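Local atomic coordinates of Lmo2812 protein (Listeria monocytogenes EGD-e, PDB entry 5ZQA), a protein that is a penicillin-binding protein of the peptidase S11 family and probably acts as a serine-type D-Ala-D-Ala carboxypeptidase in cell-wall peptidoglycan metabolism. Residues S153-F158 / V172-D177; K176-L181 / I249-D254; L225-T230 / E259-D264; L31-N36 / A48-N53. One frame throughout, in Å; residues are numbered along the deposited sequence.

Contact 1 (S153-F158 / V172-D177); sequences SSKTTF and VSTTKD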
loop_
_atom_site.group_PDB
_atom_site.type_symbol
_atom_site.label_atom_id
_atom_site.label_comp_id
_atom_site.label_asym_id
_atom_site.label_seq_id
_atom_site.Cartn_x
_atom_site.Cartn_y
_atom_site.Cartn_z
ATOM N N SER A 153 12.305 10.883 1.704
ATOM C CA SER A 153 12.602 12.240 2.156
ATOM C C SER A 153 12.041 12.532 3.546
ATOM O O SER A 153 11.274 11.745 4.117
ATOM C CB SER A 153 12.058 13.275 1.164
ATOM O OG SER A 153 10.688 13.540 1.424
ATOM N N SER A 154 12.413 13.689 4.077
ATOM C CA SER A 154 11.922 14.116 5.376
ATOM C C SER A 154 10.441 14.488 5.366
ATOM O O SER A 154 9.869 14.782 6.416
ATOM C CB SER A 154 12.737 15.305 5.878
ATOM O OG SER A 154 12.550 16.417 5.021
ATOM N N LYS A 155 9.802 14.459 4.196
ATOM C CA LYS A 155 8.380 14.768 4.139
ATOM C C LYS A 155 7.504 13.574 4.507
ATOM O O LYS A 155 6.294 13.730 4.706
ATOM C CB LYS A 155 7.991 15.278 2.751
ATOM C CG LYS A 155 8.559 16.647 2.463
ATOM C CD LYS A 155 8.165 17.140 1.085
ATOM C CE LYS A 155 8.768 18.513 0.819
ATOM N NZ LYS A 155 8.323 19.075 -0.490
ATOM N N THR A 156 8.099 12.388 4.568
ATOM C CA THR A 156 7.350 11.184 4.951
ATOM C C THR A 156 7.438 10.896 6.446
ATOM O O THR A 156 8.525 10.910 7.008
ATOM C CB THR A 156 7.860 9.948 4.190
ATOM O OG1 THR A 156 7.569 10.110 2.798
ATOM C CG2 THR A 156 7.183 8.654 4.696
ATOM N N THR A 157 6.291 10.659 7.080
ATOM C CA THR A 157 6.251 10.117 8.440
ATOM C C THR A 157 5.118 9.107 8.578
ATOM O O THR A 157 3.969 9.383 8.220
ATOM C CB THR A 157 6.073 11.210 9.524
ATOM O OG1 THR A 157 5.005 12.079 9.156
ATOM C CG2 THR A 157 7.336 12.034 9.702
ATOM N N PHE A 158 5.469 7.929 9.077
ATOM C CA PHE A 158 4.508 6.886 9.420
ATOM C C PHE A 158 4.154 6.982 10.895
ATOM O O PHE A 158 5.007 7.321 11.718
ATOM C CB PHE A 158 5.079 5.499 9.103
ATOM C CG PHE A 158 5.417 5.302 7.654
ATOM C CD1 PHE A 158 4.416 5.073 6.724
ATOM C CD2 PHE A 158 6.738 5.330 7.222
ATOM C CE1 PHE A 158 4.709 4.891 5.387
ATOM C CE2 PHE A 158 7.042 5.150 5.876
ATOM C CZ PHE A 158 6.021 4.932 4.958
ATOM N N VAL A 172 1.796 10.575 6.577
ATOM C CA VAL A 172 1.859 11.452 5.410
ATOM C C VAL A 172 3.075 11.142 4.547
ATOM O O VAL A 172 4.080 10.596 5.024
ATOM C CB VAL A 172 1.906 12.959 5.797
ATOM C CG1 VAL A 172 0.613 13.387 6.512
ATOM C CG2 VAL A 172 3.131 13.277 6.636
ATOM N N SER A 173 2.979 11.515 3.272
ATOM C CA SER A 173 4.085 11.328 2.336
ATOM C C SER A 173 3.835 12.200 1.101
ATOM O O SER A 173 2.960 13.066 1.119
ATOM C CB SER A 173 4.225 9.842 1.967
ATOM O OG SER A 173 5.440 9.578 1.288
ATOM N N THR A 174 4.611 11.972 0.046
ATOM C CA THR A 174 4.464 12.669 -1.236
ATOM C C THR A 174 4.421 11.636 -2.344
ATOM O O THR A 174 4.837 10.496 -2.117
ATOM C CB THR A 174 5.632 13.612 -1.518
ATOM O OG1 THR A 174 6.834 12.840 -1.645
ATOM C CG2 THR A 174 5.809 14.623 -0.381
ATOM N N THR A 175 3.975 12.004 -3.547
ATOM C CA THR A 175 4.007 11.014 -4.621
ATOM C C THR A 175 5.433 10.568 -4.903
ATOM O O THR A 175 5.664 9.407 -5.239
ATOM C CB THR A 175 3.396 11.495 -5.956
ATOM O OG1 THR A 175 4.226 12.495 -6.553
ATOM C CG2 THR A 175 1.985 12.011 -5.760
ATOM N N LYS A 176 6.392 11.483 -4.768
ATOM C CA LYS A 176 7.788 11.136 -4.995
ATOM C C LYS A 176 8.269 10.075 -3.994
ATOM O O LYS A 176 8.898 9.089 -4.380
ATOM C CB LYS A 176 8.667 12.388 -4.931
ATOM C CG LYS A 176 8.499 13.318 -6.120
ATOM C CD LYS A 176 9.468 14.489 -6.018
ATOM C CE LYS A 176 9.537 15.257 -7.330
ATOM N NZ LYS A 176 9.982 14.395 -8.472
ATOM N N ASP A 177 7.965 10.262 -2.713
ATOM C CA ASP A 177 8.390 9.290 -1.707
ATOM C C ASP A 177 7.638 7.960 -1.844
ATOM O O ASP A 177 8.217 6.887 -1.639
ATOM C CB ASP A 177 8.189 9.862 -0.310
ATOM C CG ASP A 177 9.347 10.725 0.151
ATOM O OD1 ASP A 177 10.457 10.647 -0.421
ATOM O OD2 ASP A 177 9.142 11.470 1.125
HETATM O O HOH W 1 9.283 14.219 -1.403
#

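Contact 2 (K176-L181 / I249-D254); sequences KDLFLL and ISIVLD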
loop_
_atom_site.group_PDB
_atom_site.type_symbol
_atom_site.label_atom_id
_atom_site.label_comp_id
_atom_site.label_asym_id
_atom_site.label_seq_id
_atom_site.Cartn_x
_atom_site.Cartn_y
_atom_site.Cartn_z
ATOM N N LYS A 176 6.392 11.483 -4.768
ATOM C CA LYS A 176 7.788 11.136 -4.995
ATOM C C LYS A 176 8.269 10.075 -3.994
ATOM O O LYS A 176 8.898 9.089 -4.380
ATOM C CB LYS A 176 8.667 12.388 -4.931
ATOM C CG LYS A 176 8.499 13.318 -6.120
ATOM C CD LYS A 176 9.468 14.489 -6.018
ATOM C CE LYS A 176 9.537 15.257 -7.330
ATOM N NZ LYS A 176 9.982 14.395 -8.472
ATOM N N ASP A 177 7.965 10.262 -2.713
ATOM C CA ASP A 177 8.390 9.290 -1.707
ATOM C C ASP A 177 7.638 7.960 -1.844
ATOM O O ASP A 177 8.217 6.887 -1.639
ATOM C CB ASP A 177 8.189 9.862 -0.310
ATOM C CG ASP A 177 9.347 10.725 0.151
ATOM O OD1 ASP A 177 10.457 10.647 -0.421
ATOM O OD2 ASP A 177 9.142 11.470 1.125
ATOM N N LEU A 178 6.354 8.027 -2.198
ATOM C CA LEU A 178 5.576 6.807 -2.381
ATOM C C LEU A 178 6.087 5.994 -3.581
ATOM O O LEU A 178 6.094 4.760 -3.535
ATOM C CB LEU A 178 4.085 7.144 -2.525
ATOM C CG LEU A 178 3.434 7.648 -1.238
ATOM C CD1 LEU A 178 2.062 8.191 -1.554
ATOM C CD2 LEU A 178 3.360 6.545 -0.179
ATOM N N PHE A 179 6.532 6.672 -4.638
ATOM C CA PHE A 179 7.178 5.976 -5.743
ATOM C C PHE A 179 8.418 5.218 -5.269
ATOM O O PHE A 179 8.617 4.066 -5.634
ATOM C CB PHE A 179 7.561 6.958 -6.859
ATOM C CG PHE A 179 8.532 6.385 -7.857
ATOM C CD1 PHE A 179 8.211 5.239 -8.578
ATOM C CD2 PHE A 179 9.759 6.979 -8.064
ATOM C CE1 PHE A 179 9.094 4.693 -9.484
ATOM C CE2 PHE A 179 10.661 6.439 -8.985
ATOM C CZ PHE A 179 10.322 5.295 -9.695
ATOM N N LEU A 180 9.241 5.874 -4.455
ATOM C CA LEU A 180 10.466 5.259 -3.957
ATOM C C LEU A 180 10.152 4.044 -3.092
ATOM O O LEU A 180 10.776 2.993 -3.248
ATOM C CB LEU A 180 11.287 6.276 -3.160
ATOM C CG LEU A 180 12.630 5.766 -2.633
ATOM C CD1 LEU A 180 13.439 5.064 -3.725
ATOM C CD2 LEU A 180 13.413 6.920 -2.065
ATOM N N LEU A 181 9.197 4.185 -2.179
ATOM C CA LEU A 181 8.826 3.060 -1.326
ATOM C C LEU A 181 8.316 1.887 -2.151
ATOM O O LEU A 181 8.714 0.741 -1.939
ATOM C CB LEU A 181 7.769 3.488 -0.317
ATOM C CG LEU A 181 7.145 2.371 0.509
ATOM C CD1 LEU A 181 8.200 1.585 1.275
ATOM C CD2 LEU A 181 6.078 2.945 1.432
ATOM N N ILE A 249 5.028 2.874 -12.120
ATOM C CA ILE A 249 4.290 2.971 -10.874
ATOM C C ILE A 249 3.501 4.269 -10.896
ATOM O O ILE A 249 4.058 5.341 -11.146
ATOM C CB ILE A 249 5.218 2.927 -9.661
ATOM C CG1 ILE A 249 5.884 1.550 -9.572
ATOM C CG2 ILE A 249 4.429 3.212 -8.378
ATOM C CD1 ILE A 249 6.928 1.456 -8.468
ATOM N N SER A 250 2.194 4.164 -10.674
ATOM C CA SER A 250 1.332 5.342 -10.635
ATOM C C SER A 250 0.895 5.626 -9.209
ATOM O O SER A 250 0.686 4.704 -8.425
ATOM C CB SER A 250 0.110 5.140 -11.534
ATOM O OG SER A 250 -0.684 4.054 -11.066
ATOM N N ILE A 251 0.770 6.908 -8.876
ATOM C CA ILE A 251 0.301 7.329 -7.561
ATOM C C ILE A 251 -0.891 8.272 -7.710
ATOM O O ILE A 251 -0.801 9.265 -8.434
ATOM C CB ILE A 251 1.383 8.083 -6.770
ATOM C CG1 ILE A 251 2.747 7.385 -6.859
ATOM C CG2 ILE A 251 0.921 8.298 -5.336
ATOM C CD1 ILE A 251 2.783 6.118 -6.152
ATOM N N VAL A 252 -1.993 7.957 -7.027
ATOM C CA VAL A 252 -3.191 8.793 -6.971
ATOM C C VAL A 252 -3.542 9.057 -5.516
ATOM O O VAL A 252 -3.747 8.116 -4.755
ATOM C CB VAL A 252 -4.385 8.112 -7.685
ATOM C CG1 VAL A 252 -5.711 8.757 -7.286
ATOM C CG2 VAL A 252 -4.177 8.150 -9.194
ATOM N N LEU A 253 -3.587 10.330 -5.131
ATOM C CA LEU A 253 -3.935 10.730 -3.770
ATOM C C LEU A 253 -5.106 11.701 -3.772
ATOM O O LEU A 253 -5.114 12.660 -4.543
ATOM C CB LEU A 253 -2.731 11.378 -3.071
ATOM C CG LEU A 253 -1.466 10.523 -3.033
ATOM C CD1 LEU A 253 -0.272 11.358 -2.572
ATOM C CD2 LEU A 253 -1.679 9.333 -2.113
ATOM N N ASP A 254 -6.085 11.427 -2.916
ATOM C CA ASP A 254 -7.251 12.302 -2.695
ATOM C C ASP A 254 -8.104 12.490 -3.946
ATOM O O ASP A 254 -8.438 13.623 -4.323
ATOM C CB ASP A 254 -6.799 13.675 -2.156
ATOM C CG ASP A 254 -7.950 14.480 -1.551
ATOM O OD1 ASP A 254 -8.958 13.870 -1.123
ATOM O OD2 ASP A 254 -7.842 15.723 -1.498
#

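Contact 3 (L225-T230 / E259-D264); sequences LKTGFT and EKRFKD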
loop_
_atom_site.group_PDB
_atom_site.type_symbol
_atom_site.label_atom_id
_atom_site.label_comp_id
_atom_site.label_asym_id
_atom_site.label_seq_id
_atom_site.Cartn_x
_atom_site.Cartn_y
_atom_site.Cartn_z
ATOM N N LEU A 225 -1.048 -1.918 -6.875
ATOM C CA LEU A 225 -0.362 -2.340 -5.668
ATOM C C LEU A 225 -1.197 -2.190 -4.381
ATOM O O LEU A 225 -1.259 -3.106 -3.574
ATOM C CB LEU A 225 0.936 -1.539 -5.531
ATOM C CG LEU A 225 2.027 -2.026 -4.584
ATOM C CD1 LEU A 225 2.476 -3.441 -4.942
ATOM C CD2 LEU A 225 3.210 -1.070 -4.649
ATOM N N LYS A 226 -1.793 -1.023 -4.155
ATOM C CA LYS A 226 -2.480 -0.798 -2.877
ATOM C C LYS A 226 -3.407 0.408 -2.896
ATOM O O LYS A 226 -3.029 1.472 -3.380
ATOM C CB LYS A 226 -1.453 -0.609 -1.748
ATOM C CG LYS A 226 -2.062 -0.536 -0.334
ATOM C CD LYS A 226 -2.482 -1.909 0.180
ATOM C CE LYS A 226 -3.347 -1.801 1.425
ATOM N NZ LYS A 226 -4.733 -1.309 1.114
ATOM N N THR A 227 -4.591 0.245 -2.315
ATOM C CA THR A 227 -5.559 1.328 -2.124
ATOM C C THR A 227 -5.447 1.975 -0.753
ATOM O O THR A 227 -4.862 1.404 0.171
ATOM C CB THR A 227 -7.005 0.820 -2.247
ATOM O OG1 THR A 227 -7.219 -0.216 -1.277
ATOM C CG2 THR A 227 -7.282 0.261 -3.629
ATOM N N GLY A 228 -6.043 3.156 -0.618
ATOM C CA GLY A 228 -6.251 3.772 0.685
ATOM C C GLY A 228 -7.504 4.623 0.644
ATOM O O GLY A 228 -7.877 5.116 -0.423
ATOM N N PHE A 229 -8.167 4.782 1.787
ATOM C CA PHE A 229 -9.271 5.729 1.893
ATOM C C PHE A 229 -9.561 6.153 3.319
ATOM O O PHE A 229 -9.758 5.308 4.185
ATOM C CB PHE A 229 -10.574 5.172 1.323
ATOM C CG PHE A 229 -11.769 5.990 1.726
ATOM C CD1 PHE A 229 -11.942 7.264 1.208
ATOM C CD2 PHE A 229 -12.670 5.523 2.666
ATOM C CE1 PHE A 229 -13.018 8.041 1.590
ATOM C CE2 PHE A 229 -13.748 6.294 3.052
ATOM C CZ PHE A 229 -13.920 7.553 2.514
ATOM N N THR A 230 -9.576 7.467 3.533
ATOM C CA THR A 230 -10.267 8.112 4.653
ATOM C C THR A 230 -10.903 9.393 4.127
ATOM O O THR A 230 -10.591 9.831 3.027
ATOM C CB THR A 230 -9.338 8.491 5.812
ATOM O OG1 THR A 230 -8.362 9.430 5.346
ATOM C CG2 THR A 230 -8.653 7.272 6.396
ATOM N N GLU A 259 -14.389 5.125 -7.619
ATOM C CA GLU A 259 -14.343 4.996 -9.062
ATOM C C GLU A 259 -13.331 5.957 -9.672
ATOM O O GLU A 259 -12.588 5.588 -10.582
ATOM C CB GLU A 259 -15.735 5.251 -9.661
ATOM C CG GLU A 259 -15.725 5.493 -11.162
ATOM C CD GLU A 259 -17.105 5.779 -11.717
ATOM O OE1 GLU A 259 -17.603 6.924 -11.553
ATOM O OE2 GLU A 259 -17.691 4.850 -12.316
ATOM N N LYS A 260 -13.304 7.188 -9.174
ATOM C CA LYS A 260 -12.429 8.203 -9.754
ATOM C C LYS A 260 -10.943 7.888 -9.566
ATOM O O LYS A 260 -10.133 8.219 -10.434
ATOM C CB LYS A 260 -12.732 9.574 -9.158
ATOM C CG LYS A 260 -13.981 10.244 -9.730
ATOM C CD LYS A 260 -14.434 11.384 -8.849
ATOM C CE LYS A 260 -15.576 12.190 -9.487
ATOM N NZ LYS A 260 -15.064 12.930 -10.660
ATOM N N ARG A 261 -10.574 7.273 -8.445
ATOM C CA ARG A 261 -9.153 6.967 -8.270
ATOM C C ARG A 261 -8.711 5.989 -9.347
ATOM O O ARG A 261 -7.561 6.027 -9.785
ATOM C CB ARG A 261 -8.852 6.403 -6.872
ATOM C CG ARG A 261 -9.201 4.955 -6.687
ATOM C CD ARG A 261 -8.902 4.500 -5.282
ATOM N NE ARG A 261 -9.895 3.533 -4.846
ATOM C CZ ARG A 261 -10.063 3.155 -3.586
ATOM N NH1 ARG A 261 -9.313 3.677 -2.623
ATOM N NH2 ARG A 261 -11.006 2.274 -3.282
ATOM N N PHE A 262 -9.614 5.123 -9.800
ATOM C CA PHE A 262 -9.228 4.148 -10.808
ATOM C C PHE A 262 -9.305 4.745 -12.224
ATOM O O PHE A 262 -8.516 4.391 -13.094
ATOM C CB PHE A 262 -10.078 2.872 -10.672
ATOM C CG PHE A 262 -9.853 2.130 -9.369
ATOM C CD1 PHE A 262 -8.583 1.712 -9.010
ATOM C CD2 PHE A 262 -10.908 1.856 -8.511
ATOM C CE1 PHE A 262 -8.364 1.029 -7.825
ATOM C CE2 PHE A 262 -10.695 1.179 -7.321
ATOM C CZ PHE A 262 -9.412 0.767 -6.981
ATOM N N LYS A 263 -10.245 5.665 -12.443
ATOM C CA LYS A 263 -10.290 6.399 -13.711
ATOM C C LYS A 263 -9.034 7.230 -13.892
ATOM O O LYS A 263 -8.497 7.317 -14.999
ATOM C CB LYS A 263 -11.518 7.304 -13.775
ATOM C CG LYS A 263 -12.833 6.569 -13.744
ATOM C CD LYS A 263 -13.142 5.929 -15.077
ATOM C CE LYS A 263 -14.602 5.481 -15.112
ATOM N NZ LYS A 263 -14.965 4.946 -16.442
ATOM N N ASP A 264 -8.573 7.854 -12.810
ATOM C CA ASP A 264 -7.309 8.594 -12.852
ATOM C C ASP A 264 -6.144 7.664 -13.174
ATOM O O ASP A 264 -5.252 8.024 -13.944
ATOM C CB ASP A 264 -7.001 9.295 -11.518
ATOM C CG ASP A 264 -7.951 10.441 -11.194
ATOM O OD1 ASP A 264 -8.682 10.925 -12.087
ATOM O OD2 ASP A 264 -7.946 10.859 -10.012
#

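Contact 4 (L31-N36 / A48-N53); sequences LYLSAN and ALYEQN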
loop_
_atom_site.group_PDB
_atom_site.type_symbol
_atom_site.label_atom_id
_atom_site.label_comp_id
_atom_site.label_asym_id
_atom_site.label_seq_id
_atom_site.Cartn_x
_atom_site.Cartn_y
_atom_site.Cartn_z
ATOM N N LEU A 31 -3.306 16.331 -18.189
ATOM C CA LEU A 31 -4.352 15.451 -17.689
ATOM C C LEU A 31 -5.329 16.197 -16.803
ATOM O O LEU A 31 -4.975 17.169 -16.133
ATOM C CB LEU A 31 -3.761 14.275 -16.901
ATOM C CG LEU A 31 -2.729 13.405 -17.618
ATOM C CD1 LEU A 31 -2.191 12.355 -16.658
ATOM C CD2 LEU A 31 -3.302 12.738 -18.870
ATOM N N TYR A 32 -6.565 15.721 -16.792
ATOM C CA TYR A 32 -7.562 16.260 -15.883
ATOM C C TYR A 32 -8.039 15.155 -14.963
ATOM O O TYR A 32 -8.881 14.338 -15.329
ATOM C CB TYR A 32 -8.703 16.896 -16.668
ATOM C CG TYR A 32 -8.214 18.136 -17.373
ATOM C CD1 TYR A 32 -7.942 19.294 -16.656
ATOM C CD2 TYR A 32 -7.970 18.136 -18.740
ATOM C CE1 TYR A 32 -7.469 20.431 -17.282
ATOM C CE2 TYR A 32 -7.489 19.274 -19.378
ATOM C CZ TYR A 32 -7.244 20.412 -18.637
ATOM O OH TYR A 32 -6.772 21.549 -19.254
ATOM N N LEU A 33 -7.448 15.132 -13.774
ATOM C CA LEU A 33 -7.654 14.053 -12.818
ATOM C C LEU A 33 -8.488 14.526 -11.653
ATOM O O LEU A 33 -8.517 15.721 -11.355
ATOM C CB LEU A 33 -6.311 13.533 -12.289
ATOM C CG LEU A 33 -5.260 13.167 -13.343
ATOM C CD1 LEU A 33 -3.963 12.730 -12.686
ATOM C CD2 LEU A 33 -5.779 12.071 -14.259
ATOM N N SER A 34 -9.146 13.590 -10.976
ATOM C CA SER A 34 -9.839 13.912 -9.733
ATOM C C SER A 34 -8.839 14.117 -8.611
ATOM O O SER A 34 -8.998 15.000 -7.768
ATOM C CB SER A 34 -10.822 12.807 -9.350
ATOM O OG SER A 34 -11.393 13.097 -8.084
ATOM N N ALA A 35 -7.808 13.284 -8.615
ATOM C CA ALA A 35 -6.770 13.318 -7.593
ATOM C C ALA A 35 -6.202 14.709 -7.390
ATOM O O ALA A 35 -5.946 15.426 -8.355
ATOM C CB ALA A 35 -5.649 12.371 -7.971
ATOM N N ASN A 36 -5.978 15.081 -6.137
ATOM C CA ASN A 36 -5.325 16.351 -5.857
ATOM C C ASN A 36 -3.803 16.272 -5.958
ATOM O O ASN A 36 -3.147 17.289 -6.175
ATOM C CB ASN A 36 -5.775 16.859 -4.493
ATOM C CG ASN A 36 -7.197 17.400 -4.543
ATOM O OD1 ASN A 36 -7.527 18.190 -5.431
ATOM N ND2 ASN A 36 -8.050 16.954 -3.626
ATOM N N ALA A 48 10.062 10.801 -14.149
ATOM C CA ALA A 48 8.678 11.204 -13.944
ATOM C C ALA A 48 8.034 11.435 -15.308
ATOM O O ALA A 48 8.528 12.245 -16.096
ATOM C CB ALA A 48 8.602 12.464 -13.082
ATOM N N LEU A 49 6.970 10.696 -15.611
ATOM C CA LEU A 49 6.277 10.833 -16.894
ATOM C C LEU A 49 5.086 11.786 -16.799
ATOM O O LEU A 49 4.654 12.363 -17.799
ATOM C CB LEU A 49 5.828 9.455 -17.385
ATOM C CG LEU A 49 7.013 8.487 -17.420
ATOM C CD1 LEU A 49 6.584 7.050 -17.670
ATOM C CD2 LEU A 49 8.011 8.955 -18.477
ATOM N N TYR A 50 4.569 11.943 -15.586
ATOM C CA TYR A 50 3.574 12.954 -15.266
ATOM C C TYR A 50 3.660 13.247 -13.785
ATOM O O TYR A 50 3.798 12.322 -12.988
ATOM C CB TYR A 50 2.154 12.500 -15.625
ATOM C CG TYR A 50 1.096 13.513 -15.252
ATOM C CD1 TYR A 50 0.798 14.576 -16.095
ATOM C CD2 TYR A 50 0.423 13.426 -14.047
ATOM C CE1 TYR A 50 -0.161 15.514 -15.747
ATOM C CE2 TYR A 50 -0.542 14.360 -13.685
ATOM C CZ TYR A 50 -0.825 15.400 -14.543
ATOM O OH TYR A 50 -1.778 16.337 -14.196
ATOM N N GLU A 51 3.590 14.526 -13.419
ATOM C CA GLU A 51 3.551 14.918 -12.016
ATOM C C GLU A 51 2.589 16.073 -11.787
ATOM O O GLU A 51 2.578 17.057 -12.529
ATOM C CB GLU A 51 4.946 15.306 -11.510
ATOM C CG GLU A 51 5.811 14.117 -11.114
ATOM C CD GLU A 51 7.151 14.520 -10.504
ATOM O OE1 GLU A 51 7.753 15.522 -10.952
ATOM O OE2 GLU A 51 7.609 13.831 -9.573
ATOM N N GLN A 52 1.791 15.944 -10.739
ATOM C CA GLN A 52 0.886 16.995 -10.304
ATOM C C GLN A 52 0.926 17.064 -8.788
ATOM O O GLN A 52 0.534 16.105 -8.128
ATOM C CB GLN A 52 -0.532 16.719 -10.800
ATOM C CG GLN A 52 -1.574 17.714 -10.329
ATOM C CD GLN A 52 -2.976 17.332 -10.775
ATOM O OE1 GLN A 52 -3.157 16.470 -11.642
ATOM N NE2 GLN A 52 -3.978 17.977 -10.182
ATOM N N ASN A 53 1.430 18.171 -8.240
ATOM C CA ASN A 53 1.590 18.311 -6.789
ATOM C C ASN A 53 2.433 17.185 -6.204
ATOM O O ASN A 53 2.132 16.670 -5.131
ATOM C CB ASN A 53 0.219 18.362 -6.090
ATOM C CG ASN A 53 -0.503 19.670 -6.323
ATOM O OD1 ASN A 53 0.128 20.705 -6.537
ATOM N ND2 ASN A 53 -1.830 19.633 -6.275
HETATM O O HOH W 2 -5.512 17.227 -13.165
HETATM O O HOH W 3 -2.222 18.396 -16.164
HETATM O O HOH W 4 -6.757 17.430 -9.826
#

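Contact 1 (S153-F158 / V172-D177)
The carboxylate of Asp-177 takes three hydrogen bonds from the 153-158 loop. OD2 accepts two of them. The hydroxyl of Ser-153 reaches it on the syn side, OG to OD2 2.6 Å. The hydroxyl of Thr-156 comes from above the carboxylate plane, OG1 to OD2 2.7 Å. The third goes to OD1, from the backbone N of Ser-153 at 2.8 Å. Together they fix the rotation of a buried acid, and would probably favour its charged form. Thr-156 OG1 also accepts from Ser-173 OG at 2.7 Å, which makes a short relay of hydroxyls ending on Asp-177. Ser-173 OG lies anti to its own backbone N (chi1 -168°), and this turns it to Thr-156. A water links Ser-153 OG to Thr-174 OG1.

Two backbone bonds join Thr-157 and Val-172 as an antiparallel hydrogen-bonded pair. Thr-157 N gives to Val-172 O, and Val-172 N gives to Thr-157 O, each at 3.0 Å. The CA of Thr-156 adds a C-H...O contact to Val-172 O.

In the packing, Val-172 lies side by side with Thr-157, its CG2 3.4 Å from Thr-157 OG1 and also against Lys-155 O. CD of Lys-155 touches CG2 of Thr-174 at 3.7 Å, crossing at about a right angle.

The polar end of Lys-155 leads elsewhere, to Asp-55 O.

Local motifs organise both segments. Ser-153 begins a type I beta turn and, with OG accepting from Lys-155 N, an ST turn. Thr-174 is the N-cap of helix 175-188: its OG1 accepts from Asp-177 N. The arrangement is that of a capped helix start held to a turn by a buried aspartate.

Contact 2 (K176-L181 / I249-D254)
The ring of Phe-179 meets Ile-249 with its edge. CD1 lies 3.9 Å from Ile-249 CB, which sits in the ring plane. Ile-249 CD1 is also 4.0 Å from Phe-179 CE1. The two side chains cross at about a right angle. The phenyl group swings anti to its backbone N (chi1 165°), and this carries it from the flank of the helix over to the strand. The ring also stacks with Tyr-41 of the next strand, 37-42.

Leu-178 points toward the strand. Its CD1 touches two residues there, 4.0 Å from Ile-251 CG2 and 4.0 Å from Leu-253 CD2. It meets Leu-253 tip to tip and crosses Ile-251 at a slant. Ile-251 CD1 packs against Leu-178 CB, nearer the helix backbone, and lies close to the backbone N of Phe-179.

Helix 175-188 thus lies on one face of the five-stranded antiparallel sheet. Its segment axis runs 8.7 Å from that of strand 249-253 at the closest, at 138° between their directions. Ile-249, Ile-251 and Leu-253 form the strand's row on this face. Ser-250 and Val-252 turn to the other face, where helix 258-272 covers them.

The side chains that meet here are all hydrocarbon; one methyl group also lies against a backbone N. Cohesion therefore comes from van der Waals packing and the burial of hydrocarbon, without directional bonds between the two segments.

Contact 3 (L225-T230 / E259-D264)
Strand 225-230 and helix 259-264 run at 141° to each other, and their segment axes come no closer than 10.8 Å, so side chains must bridge the gap. Arg-261 does most of this. Its CG stands between the backbone N and the carbonyl carbon (chi1 79°), and the chain bends at chi3 to lay one face of the guanidinium against Thr-227. CG2 of Thr-227 sits over the centre of that face, 4.0 Å from Arg-261 CZ. Thr-227 CB is 3.7 Å from Arg-261 NH1. At the edge of the group, near its plane, lies the carbonyl of Gly-228. Arg-261 NH1 comes within 3.0 Å of Gly-228 O, but the angle is too poor for a hydrogen bond. NH1 instead bonds to Cys-236 O on the neighbouring strand.

Strand 222-230 is an outermost strand of the five-stranded sheet, and Lys-226, Thr-227 and Gly-228 match the KTG motif of penicillin-binding proteins. Lys-226 is the predicted substrate-binding lysine. Its NZ bonds to Ser-122 OG, a predicted active-site residue, and to Thr-227 O at 2.9 Å. Leu-225 and Lys-226 together face Ile-238 in a classic beta bulge.

Phe-262 lies alongside Arg-261. Phe-262 CZ touches Thr-227 CG2 at 4.0 Å, so the methyl group rests on both helix residues. The phenyl ring is supported from within the helix too, because CG of Arg-261 lies over the centre of one face, 3.8 Å above its plane. Phe-237 meets the ring edge-to-face. Thr-227 OG1 bonds to the hydroxyl of Thr-212, while its CB and methyl group take the helix side.

Contact 4 (L31-N36 / A48-N53)
The amide oxygen of Gln-52 accepts two bonds near the 31-36 loop. Tyr-50 OH gives one, at 2.9 Å from Gln-52 OE1, from above the carbonyl plane. A water gives the other, and the same water also bonds to Leu-31 O and Leu-33 N. On the other end of the amide, Gln-52 NE2 donates to a second water, which in turn donates to Leu-33 O and Ala-35 O. Both ends of the Gln-52 amide are thus held to the loop through water. A third water joins Tyr-50 OH to Leu-31 O.

One direct bond crosses the contact. Asn-53 ND2 gives to Asn-36 O at 2.7 Å, nearly along the C=O axis and close to its own amide plane.

The apolar part is a CH-pi contact. Leu-31 CD1 stands over the centre of the Tyr-50 ring, 3.6 Å from the centroid and 5° off the normal. Leu-33 CD1 approaches the same ring, 3.9 Å from Tyr-50 CE2, and also reaches Gln-52 OE1.

Leu-49 and Tyr-50 both face Val-40, a classic beta bulge. The segment leading into strand 37-42 packs on the side chains of outermost strand 48-52 of the five-stranded sheet, on the side covered by helix 258-272, partly through water.

From the N terminus, contact 4 comes first and closes the short loop around strand 37-42, fixing residues 31-36 to outermost strand 48-52. Contact 1 follows in series and closes the loop between helix 139-150 and helix 175-188. Contact 2 begins where contact 1 ends, sharing Lys-176 and Asp-177, and ties that helix to strand 246-255. Contact 3 crosses contact 2 along the chain and brings helix 258-272 to strand 222-230. The two helices thus cover opposite faces of one sheet. Contact 4 touches the others: Asp-264 probably bonds to Ser-34 and Ala-35, Asn-36 probably bonds to Asp-254, and Lys-176 forms a salt bridge with Glu-51.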